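Local structure of ABC-type phosphate transport system, periplasmic component (Lactobacillus brevis, 4ECF) at residues Ile6-Val18 and Gln47-Asp59. The protein binds phosphate and probably serves as the solute-binding component of an ABC transporter that imports phosphate across the cytoplasmic membrane. Numbering follows the deposited sequence.
With PO4 (phosphate ion), chain B; EDO (1,2-ethanediol), chain E.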
loop_
_atom_site.group_PDB
_atom_site.type_symbol
_atom_site.label_atom_id
_atom_site.label_comp_id
_atom_site.label_asym_id
_atom_site.label_seq_id
_atom_site.Cartn_x
_atom_site.Cartn_y
_atom_site.Cartn_z
ATOM N N ILE A 6 7.728 -17.702 -13.233
ATOM C CA ILE A 6 7.662 -17.470 -11.773
ATOM C C ILE A 6 6.306 -16.816 -11.439
ATOM O O ILE A 6 5.646 -16.249 -12.306
ATOM C CB ILE A 6 8.805 -16.583 -11.221
ATOM C CG1 ILE A 6 8.675 -15.127 -11.771
ATOM C CG2 ILE A 6 10.186 -17.234 -11.444
ATOM C CD1 ILE A 6 9.678 -14.116 -11.157
ATOM N N THR A 7 5.934 -16.872 -10.154
ATOM C CA THR A 7 4.707 -16.301 -9.634
ATOM C C THR A 7 4.973 -15.474 -8.368
ATOM O O THR A 7 5.675 -15.915 -7.437
ATOM C CB THR A 7 3.682 -17.380 -9.373
ATOM O OG1 THR A 7 3.384 -18.095 -10.596
ATOM C CG2 THR A 7 2.376 -16.831 -8.815
ATOM N N ALA A 8 4.462 -14.238 -8.388
ATOM C CA ALA A 8 4.512 -13.289 -7.268
ATOM C C ALA A 8 3.085 -12.986 -6.846
ATOM O O ALA A 8 2.232 -12.715 -7.705
ATOM C CB ALA A 8 5.194 -12.011 -7.716
ATOM N N VAL A 9 2.794 -13.081 -5.556
ATOM C CA VAL A 9 1.445 -12.809 -5.074
ATOM C C VAL A 9 1.486 -11.930 -3.803
ATOM O O VAL A 9 2.503 -11.881 -3.117
ATOM C CB VAL A 9 0.644 -14.068 -4.742
ATOM C CG1 VAL A 9 0.744 -15.113 -5.866
ATOM C CG2 VAL A 9 1.035 -14.644 -3.405
ATOM N N GLY A 10 0.382 -11.239 -3.530
ATOM C CA GLY A 10 0.205 -10.540 -2.240
ATOM C C GLY A 10 -0.288 -9.118 -2.364
ATOM O O GLY A 10 -1.363 -8.879 -2.892
ATOM N N SER A 11 0.447 -8.207 -1.737
ATOM C CA SER A 11 0.048 -6.820 -1.658
ATOM C C SER A 11 -0.645 -6.252 -2.879
ATOM O O SER A 11 -0.066 -6.242 -3.984
ATOM C CB SER A 11 1.260 -5.976 -1.354
ATOM O OG SER A 11 0.968 -4.598 -1.592
ATOM N N THR A 12 -1.884 -5.792 -2.710
ATOM C CA THR A 12 -2.574 -5.081 -3.786
ATOM C C THR A 12 -2.062 -3.644 -3.987
ATOM O O THR A 12 -2.143 -3.110 -5.100
ATOM C CB THR A 12 -4.123 -5.108 -3.619
ATOM O OG1 THR A 12 -4.510 -4.296 -2.514
ATOM C CG2 THR A 12 -4.582 -6.545 -3.399
ATOM N N ALA A 13 -1.455 -3.057 -2.962
ATOM C CA ALA A 13 -0.795 -1.767 -3.130
ATOM C C ALA A 13 0.410 -1.837 -4.088
ATOM O O ALA A 13 0.679 -0.900 -4.849
ATOM C CB ALA A 13 -0.342 -1.203 -1.794
ATOM N N LEU A 14 1.110 -2.980 -4.070
ATOM C CA LEU A 14 2.344 -3.173 -4.804
ATOM C C LEU A 14 2.061 -3.842 -6.178
ATOM O O LEU A 14 2.847 -3.749 -7.122
ATOM C CB LEU A 14 3.260 -4.056 -3.971
ATOM C CG LEU A 14 4.697 -4.292 -4.428
ATOM C CD1 LEU A 14 5.406 -3.056 -5.004
ATOM C CD2 LEU A 14 5.479 -4.966 -3.293
ATOM N N GLN A 15 0.885 -4.433 -6.288
ATOM C CA GLN A 15 0.510 -5.199 -7.448
ATOM C C GLN A 15 0.713 -4.416 -8.756
ATOM O O GLN A 15 1.224 -4.968 -9.749
ATOM C CB GLN A 15 -0.922 -5.683 -7.310
ATOM C CG GLN A 15 -1.318 -6.691 -8.382
ATOM C CD GLN A 15 -2.700 -7.271 -8.154
ATOM O OE1 GLN A 15 -3.290 -7.119 -7.081
ATOM N NE2 GLN A 15 -3.208 -7.981 -9.169
ATOM N N PRO A 16 0.309 -3.138 -8.805
ATOM C CA PRO A 16 0.455 -2.442 -10.106
ATOM C C PRO A 16 1.908 -2.332 -10.555
ATOM O O PRO A 16 2.199 -2.443 -11.762
ATOM C CB PRO A 16 -0.156 -1.046 -9.825
ATOM C CG PRO A 16 -1.072 -1.258 -8.646
ATOM C CD PRO A 16 -0.428 -2.319 -7.817
ATOM N N LEU A 17 2.808 -2.076 -9.623
ATOM C CA LEU A 17 4.238 -1.987 -9.983
ATOM C C LEU A 17 4.799 -3.372 -10.426
ATOM O O LEU A 17 5.565 -3.479 -11.419
ATOM C CB LEU A 17 5.071 -1.456 -8.816
ATOM C CG LEU A 17 6.581 -1.422 -9.001
ATOM C CD1 LEU A 17 6.955 -0.613 -10.252
ATOM C CD2 LEU A 17 7.259 -0.859 -7.736
ATOM N N VAL A 18 4.431 -4.421 -9.714
ATOM C CA VAL A 18 4.894 -5.779 -10.053
ATOM C C VAL A 18 4.349 -6.224 -11.415
ATOM O O VAL A 18 5.055 -6.779 -12.237
ATOM C CB VAL A 18 4.665 -6.795 -8.906
ATOM C CG1 VAL A 18 5.207 -8.148 -9.339
ATOM C CG2 VAL A 18 5.341 -6.309 -7.615
ATOM N N GLN A 47 2.103 -17.134 1.898
ATOM C CA GLN A 47 2.397 -18.022 0.760
ATOM C C GLN A 47 3.910 -18.154 0.525
ATOM O O GLN A 47 4.388 -19.243 0.240
ATOM C CB GLN A 47 1.713 -17.550 -0.512
ATOM C CG GLN A 47 0.192 -17.706 -0.442
ATOM C CD GLN A 47 -0.208 -19.154 -0.369
ATOM O OE1 GLN A 47 -0.034 -19.884 -1.337
ATOM N NE2 GLN A 47 -0.758 -19.567 0.776
ATOM N N ILE A 48 4.645 -17.075 0.728
ATOM C CA ILE A 48 6.093 -17.179 0.554
ATOM C C ILE A 48 6.697 -18.037 1.671
ATOM O O ILE A 48 7.591 -18.876 1.416
ATOM C CB ILE A 48 6.787 -15.812 0.339
ATOM C CG1 ILE A 48 8.251 -16.013 -0.139
ATOM C CG2 ILE A 48 6.798 -14.957 1.599
ATOM C CD1 ILE A 48 8.357 -16.722 -1.490
ATOM N N GLN A 49 6.217 -17.871 2.904
ATOM C CA GLN A 49 6.675 -18.745 4.007
ATOM C C GLN A 49 6.424 -20.207 3.704
ATOM O O GLN A 49 7.254 -21.066 4.021
ATOM C CB GLN A 49 6.062 -18.358 5.340
ATOM C CG GLN A 49 6.133 -19.404 6.423
ATOM C CD GLN A 49 5.873 -18.799 7.780
ATOM O OE1 GLN A 49 6.761 -18.153 8.315
ATOM N NE2 GLN A 49 4.659 -18.970 8.327
ATOM N N GLU A 50 5.263 -20.487 3.118
ATOM C CA GLU A 50 4.910 -21.867 2.742
ATOM C C GLU A 50 5.738 -22.414 1.579
ATOM O O GLU A 50 5.734 -23.622 1.315
ATOM C CB GLU A 50 3.406 -21.912 2.409
ATOM C CG GLU A 50 2.846 -23.303 2.276
ATOM C CD GLU A 50 1.325 -23.361 2.142
ATOM O OE1 GLU A 50 0.631 -22.378 2.478
ATOM O OE2 GLU A 50 0.829 -24.416 1.699
ATOM N N GLY A 51 6.402 -21.531 0.841
ATOM C CA GLY A 51 7.144 -21.890 -0.342
ATOM C C GLY A 51 6.201 -22.234 -1.483
ATOM O O GLY A 51 6.537 -23.009 -2.366
ATOM N N ALA A 52 4.998 -21.642 -1.457
ATOM C CA ALA A 52 3.967 -21.919 -2.441
ATOM C C ALA A 52 4.029 -21.011 -3.677
ATOM O O ALA A 52 3.353 -21.279 -4.686
ATOM C CB ALA A 52 2.594 -21.845 -1.787
ATOM N N VAL A 53 4.882 -19.971 -3.587
ATOM C CA VAL A 53 5.107 -19.005 -4.672
ATOM C C VAL A 53 6.590 -18.655 -4.676
ATOM O O VAL A 53 7.309 -19.031 -3.766
ATOM C CB VAL A 53 4.307 -17.691 -4.437
ATOM C CG1 VAL A 53 2.768 -17.908 -4.454
ATOM C CG2 VAL A 53 4.705 -17.000 -3.131
ATOM N N GLN A 54 7.027 -17.921 -5.696
ATOM C CA GLN A 54 8.432 -17.517 -5.764
ATOM C C GLN A 54 8.700 -16.193 -5.022
ATOM O O GLN A 54 9.803 -15.946 -4.575
ATOM C CB GLN A 54 8.869 -17.420 -7.210
ATOM C CG GLN A 54 9.109 -18.795 -7.868
ATOM C CD GLN A 54 7.818 -19.574 -8.030
ATOM O OE1 GLN A 54 6.859 -19.085 -8.617
ATOM N NE2 GLN A 54 7.764 -20.785 -7.445
ATOM N N ILE A 55 7.743 -15.273 -5.079
ATOM C CA ILE A 55 7.849 -13.917 -4.469
ATOM C C ILE A 55 6.579 -13.612 -3.700
ATOM O O ILE A 55 5.492 -13.781 -4.216
ATOM C CB ILE A 55 8.067 -12.825 -5.536
ATOM C CG1 ILE A 55 9.364 -13.080 -6.280
ATOM C CG2 ILE A 55 8.057 -11.433 -4.880
ATOM C CD1 ILE A 55 9.671 -12.094 -7.392
ATOM N N GLY A 56 6.751 -13.158 -2.446
ATOM C CA GLY A 56 5.671 -12.620 -1.636
ATOM C C GLY A 56 5.753 -11.117 -1.645
ATOM O O GLY A 56 6.761 -10.519 -1.231
ATOM N N ASN A 57 4.731 -10.478 -2.174
ATOM C CA ASN A 57 4.658 -9.021 -2.275
ATOM C C ASN A 57 4.058 -8.482 -0.990
ATOM O O ASN A 57 2.931 -8.872 -0.642
ATOM C CB ASN A 57 3.748 -8.659 -3.453
ATOM C CG ASN A 57 4.274 -9.107 -4.820
ATOM O OD1 ASN A 57 5.465 -9.437 -5.003
ATOM N ND2 ASN A 57 3.379 -9.128 -5.787
ATOM N N SER A 58 4.764 -7.577 -0.317
ATOM C CA SER A 58 4.352 -7.130 1.006
ATOM C C SER A 58 4.601 -5.624 1.208
ATOM O O SER A 58 5.667 -5.110 0.840
ATOM C CB SER A 58 5.119 -7.895 2.058
ATOM O OG SER A 58 4.833 -7.484 3.398
ATOM N N ASP A 59 3.658 -4.963 1.863
ATOM C CA ASP A 59 3.848 -3.582 2.356
ATOM C C ASP A 59 4.459 -3.508 3.728
ATOM O O ASP A 59 4.708 -2.400 4.233
ATOM C CB ASP A 59 2.493 -2.809 2.429
ATOM C CG ASP A 59 1.627 -3.032 1.239
ATOM O OD1 ASP A 59 2.114 -2.982 0.106
ATOM O OD2 ASP A 59 0.394 -3.189 1.444
HETATM P P PO4 B . -2.509 -4.608 0.726
HETATM O O1 PO4 B . -3.339 -3.589 1.496
HETATM O O2 PO4 B . -1.745 -5.533 1.602
HETATM O O3 PO4 B . -3.325 -5.353 -0.294
HETATM O O4 PO4 B . -1.436 -3.810 -0.165
HETATM C C1 EDO E . -1.250 -19.945 -5.293
HETATM O O1 EDO E . -2.181 -19.543 -6.303
HETATM C C2 EDO E . -0.444 -18.747 -4.841
HETATM O O2 EDO E . -0.339 -18.629 -3.409
HETATM O O HOH W 1 0.707 -8.373 -5.693
#
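V9 and N57 lie in neighbouring parallel strands, 6-10 and 55-58, joined by backbone bonds. N57 N reaches V9 O at 2.8 Å, almost straight, and V9 N donates to I55 O. S11 N extends the pairing past the strand end, sitting above the carbonyl plane of N57 O. At the other end T7 O accepts from both Q54 N and I55 N.

Q54 closes this end with its side chain. Its bend at chi2 (68°) brings OE1 back to T7 N at 2.8 Å, in the carbonyl plane, while CG lies against I6 CB. With an alanine here, T7 N would probably lose this acceptor, and I6 the packing of CG against its CB and CG2.

A8 CB meets I55 CB on one face of the strand pair; on the other, V9 CG1 meets V53 CG1, from the loop leading into strand 55-58, at 3.7 Å. The amide of N57 is buried against A8 CB and V18 CG2; ND2 reaches S11 O through a water, but OD1 has no polar partner.

Beyond the strands the segments share the phosphate. T12 N and OG1 donate to O3, and A13 N donates to O4. S11 OG lies 2.6 Å from D59 OD1 and accepts from L14 N, an ST motif. R127 and S131 are among the residues completing the site. D59 OD2 is 2.5 Å from phosphate O4, so one of the two acid groups probably carries a proton and shares it with the other.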